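Local coordinates for competence/damage-inducible protein CinA (Agrobacterium tumefaciens, PDB 2A9S) that is of unconfirmed function but belongs to the CinA family of competence- and damage-inducible proteins, and may act as a nicotinamide-nucleotide amidase like related CinA domains, at residues V82-H92 / G122-A130. Sequence-based numbering, arbitrary orientation.
Sequences VSRQTALQMAH and GLVHLATKA
Ala87 and Ala91, one helical turn apart, straddle Ala127 of strand 123-130, their CB atoms 3.9 and 4.1 Å from its CB, while Leu88 CD2 touches the same methyl from the flank. With alanines facing each other at the middle, helix 84-92 settles with its axis 7.2 Å from the strand's and inclined to it by 33°, a compact example of helix-on-sheet packing. The tight part continues at the start of the helix, where the His125 ring lies flat beneath the Ser83-Arg84 peptide: Arg84 N stands 3.4 Å above the ring centre, at too poor an angle for a hydrogen bond to ND1, which instead bonds His137. Val82 CG1 meets the ring edge in plane and also touches Leu123 CD2 (3.7 Å). Ser83 is the N-cap, its OG accepting from Thr86 N at 3.0 Å. The far end opens toward solvent. Here the extended Lys129 chain, CG anti to the backbone N (chi1 -173°), runs alongside exposed His92. Helix 73-79 packs against Gln85 and Thr86, strand 135-141 borders Arg84, Leu88 and His125, and helix 147-167 covers the opposite face of the sheet through Val124, Leu126 and Thr128.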
loop_
_atom_site.group_PDB
_atom_site.type_symbol
_atom_site.label_atom_id
_atom_site.label_comp_id
_atom_site.label_asym_id
_atom_site.label_seq_id
_atom_site.Cartn_x
_atom_site.Cartn_y
_atom_site.Cartn_z
ATOM N N VAL A 82 -18.019 1.867 -3.626
ATOM C CA VAL A 82 -17.784 3.310 -3.829
ATOM C C VAL A 82 -18.948 4.115 -3.256
ATOM O O VAL A 82 -19.976 4.362 -3.936
ATOM C CB VAL A 82 -17.547 3.659 -5.318
ATOM C CG1 VAL A 82 -17.302 5.187 -5.488
ATOM C CG2 VAL A 82 -16.373 2.862 -5.865
ATOM N N SER A 83 -18.800 4.521 -2.003
ATOM C CA SER A 83 -19.862 5.256 -1.298
ATOM C C SER A 83 -19.290 5.966 -0.079
ATOM O O SER A 83 -18.232 5.584 0.451
ATOM C CB SER A 83 -20.990 4.284 -0.864
ATOM O OG SER A 83 -20.595 3.403 0.186
ATOM N N ARG A 84 -20.002 6.986 0.381
ATOM C CA ARG A 84 -19.663 7.678 1.611
ATOM C C ARG A 84 -19.601 6.671 2.776
ATOM O O ARG A 84 -18.648 6.678 3.562
ATOM C CB ARG A 84 -20.705 8.779 1.853
ATOM C CG ARG A 84 -20.565 9.503 3.158
ATOM C CD ARG A 84 -21.822 10.313 3.461
ATOM N NE ARG A 84 -21.704 10.896 4.789
ATOM C CZ ARG A 84 -22.185 10.345 5.904
ATOM N NH1 ARG A 84 -22.846 9.187 5.849
ATOM N NH2 ARG A 84 -22.005 10.950 7.073
ATOM N N GLN A 85 -20.593 5.781 2.837
ATOM C CA GLN A 85 -20.692 4.787 3.907
ATOM C C GLN A 85 -19.510 3.810 3.972
ATOM O O GLN A 85 -18.997 3.524 5.059
ATOM C CB GLN A 85 -22.019 4.019 3.812
ATOM C CG GLN A 85 -23.256 4.904 4.077
ATOM C CD GLN A 85 -23.719 5.731 2.848
ATOM O OE1 GLN A 85 -23.127 5.677 1.750
ATOM N NE2 GLN A 85 -24.798 6.499 3.043
ATOM N N THR A 86 -19.097 3.285 2.817
ATOM C CA THR A 86 -17.938 2.395 2.768
ATOM C C THR A 86 -16.699 3.167 3.199
ATOM O O THR A 86 -15.929 2.659 3.981
ATOM C CB THR A 86 -17.765 1.718 1.392
ATOM O OG1 THR A 86 -18.863 0.807 1.200
ATOM C CG2 THR A 86 -16.446 0.929 1.339
ATOM N N ALA A 87 -16.553 4.414 2.743
ATOM C CA ALA A 87 -15.374 5.222 3.103
ATOM C C ALA A 87 -15.262 5.422 4.609
ATOM O O ALA A 87 -14.188 5.217 5.199
ATOM C CB ALA A 87 -15.378 6.571 2.374
ATOM N N LEU A 88 -16.387 5.815 5.219
ATOM C CA LEU A 88 -16.449 5.975 6.669
ATOM C C LEU A 88 -16.085 4.693 7.411
ATOM O O LEU A 88 -15.303 4.760 8.353
ATOM C CB LEU A 88 -17.828 6.469 7.108
ATOM C CG LEU A 88 -18.215 7.875 6.657
ATOM C CD1 LEU A 88 -19.681 8.118 7.046
ATOM C CD2 LEU A 88 -17.303 8.887 7.319
ATOM N N GLN A 89 -16.613 3.545 6.999
ATOM C CA GLN A 89 -16.293 2.274 7.671
ATOM C C GLN A 89 -14.838 1.841 7.499
ATOM O O GLN A 89 -14.205 1.359 8.443
ATOM C CB GLN A 89 -17.236 1.158 7.241
ATOM C CG GLN A 89 -18.633 1.408 7.796
ATOM C CD GLN A 89 -19.556 0.242 7.608
ATOM O OE1 GLN A 89 -19.273 -0.678 6.849
ATOM N NE2 GLN A 89 -20.698 0.290 8.288
ATOM N N MET A 90 -14.306 2.042 6.296
ATOM C CA MET A 90 -12.883 1.820 6.047
ATOM C C MET A 90 -12.003 2.669 6.996
ATOM O O MET A 90 -11.031 2.157 7.580
ATOM C CB MET A 90 -12.532 2.136 4.584
ATOM C CG MET A 90 -13.038 1.122 3.538
ATOM S SD MET A 90 -12.755 1.601 1.784
ATOM C CE MET A 90 -10.962 1.506 1.680
ATOM N N ALA A 91 -12.343 3.941 7.153
ATOM C CA ALA A 91 -11.536 4.864 7.950
ATOM C C ALA A 91 -11.565 4.414 9.425
ATOM O O ALA A 91 -10.532 4.350 10.109
ATOM C CB ALA A 91 -12.069 6.316 7.800
ATOM N N HIS A 92 -12.767 4.062 9.882
ATOM C CA HIS A 92 -12.962 3.573 11.233
ATOM C C HIS A 92 -12.175 2.277 11.462
ATOM O O HIS A 92 -11.452 2.147 12.474
ATOM C CB HIS A 92 -14.449 3.344 11.489
ATOM C CG HIS A 92 -14.740 2.863 12.873
ATOM N ND1 HIS A 92 -14.986 1.540 13.163
ATOM C CD2 HIS A 92 -14.780 3.528 14.055
ATOM C CE1 HIS A 92 -15.200 1.414 14.464
ATOM N NE2 HIS A 92 -15.070 2.604 15.030
ATOM N N GLY A 122 -13.837 8.553 -12.050
ATOM C CA GLY A 122 -13.368 9.784 -11.421
ATOM C C GLY A 122 -14.074 10.142 -10.105
ATOM O O GLY A 122 -13.654 11.075 -9.408
ATOM N N LEU A 123 -15.140 9.417 -9.780
ATOM C CA LEU A 123 -15.835 9.587 -8.512
ATOM C C LEU A 123 -15.028 8.916 -7.413
ATOM O O LEU A 123 -14.704 7.726 -7.516
ATOM C CB LEU A 123 -17.228 8.926 -8.551
ATOM C CG LEU A 123 -17.903 8.785 -7.184
ATOM C CD1 LEU A 123 -18.278 10.128 -6.593
ATOM C CD2 LEU A 123 -19.113 7.868 -7.263
ATOM N N VAL A 124 -14.702 9.653 -6.355
ATOM C CA VAL A 124 -13.900 9.075 -5.283
ATOM C C VAL A 124 -14.482 9.587 -3.966
ATOM O O VAL A 124 -14.745 10.782 -3.833
ATOM C CB VAL A 124 -12.394 9.489 -5.364
ATOM C CG1 VAL A 124 -11.589 8.944 -4.127
ATOM C CG2 VAL A 124 -11.736 9.052 -6.683
ATOM N N HIS A 125 -14.682 8.683 -3.023
ATOM C CA HIS A 125 -15.106 9.048 -1.672
ATOM C C HIS A 125 -13.878 8.942 -0.763
ATOM O O HIS A 125 -13.193 7.916 -0.772
ATOM C CB HIS A 125 -16.218 8.122 -1.189
ATOM C CG HIS A 125 -17.559 8.445 -1.792
ATOM N ND1 HIS A 125 -18.346 9.479 -1.334
ATOM C CD2 HIS A 125 -18.203 7.924 -2.860
ATOM C CE1 HIS A 125 -19.439 9.560 -2.067
ATOM N NE2 HIS A 125 -19.386 8.619 -2.992
ATOM N N LEU A 126 -13.605 10.012 -0.015
ATOM C CA LEU A 126 -12.467 10.038 0.909
ATOM C C LEU A 126 -12.999 10.338 2.297
ATOM O O LEU A 126 -13.910 11.182 2.473
ATOM C CB LEU A 126 -11.416 11.091 0.514
ATOM C CG LEU A 126 -10.779 11.024 -0.874
ATOM C CD1 LEU A 126 -11.616 11.824 -1.887
ATOM C CD2 LEU A 126 -9.362 11.553 -0.813
ATOM N N ALA A 127 -12.408 9.675 3.294
ATOM C CA ALA A 127 -12.809 9.913 4.691
ATOM C C ALA A 127 -11.555 9.864 5.544
ATOM O O ALA A 127 -10.680 9.012 5.335
ATOM C CB ALA A 127 -13.817 8.878 5.156
ATOM N N THR A 128 -11.468 10.778 6.502
ATOM C CA THR A 128 -10.423 10.699 7.521
ATOM C C THR A 128 -11.067 10.663 8.905
ATOM O O THR A 128 -12.061 11.372 9.147
ATOM C CB THR A 128 -9.440 11.876 7.433
ATOM O OG1 THR A 128 -10.169 13.111 7.520
ATOM C CG2 THR A 128 -8.679 11.855 6.121
ATOM N N LYS A 129 -10.517 9.852 9.807
ATOM C CA LYS A 129 -11.054 9.786 11.177
ATOM C C LYS A 129 -9.955 9.915 12.239
ATOM O O LYS A 129 -8.819 9.513 12.012
ATOM C CB LYS A 129 -11.876 8.520 11.365
ATOM C CG LYS A 129 -12.624 8.452 12.702
ATOM C CD LYS A 129 -13.565 7.282 12.762
ATOM C CE LYS A 129 -14.303 7.321 14.102
ATOM N NZ LYS A 129 -15.440 6.368 14.109
ATOM N N ALA A 130 -10.293 10.548 13.366
ATOM C CA ALA A 130 -9.373 10.701 14.507
ATOM C C ALA A 130 -9.932 9.927 15.695
ATOM O O ALA A 130 -11.125 9.650 15.747
ATOM C CB ALA A 130 -9.235 12.149 14.883
#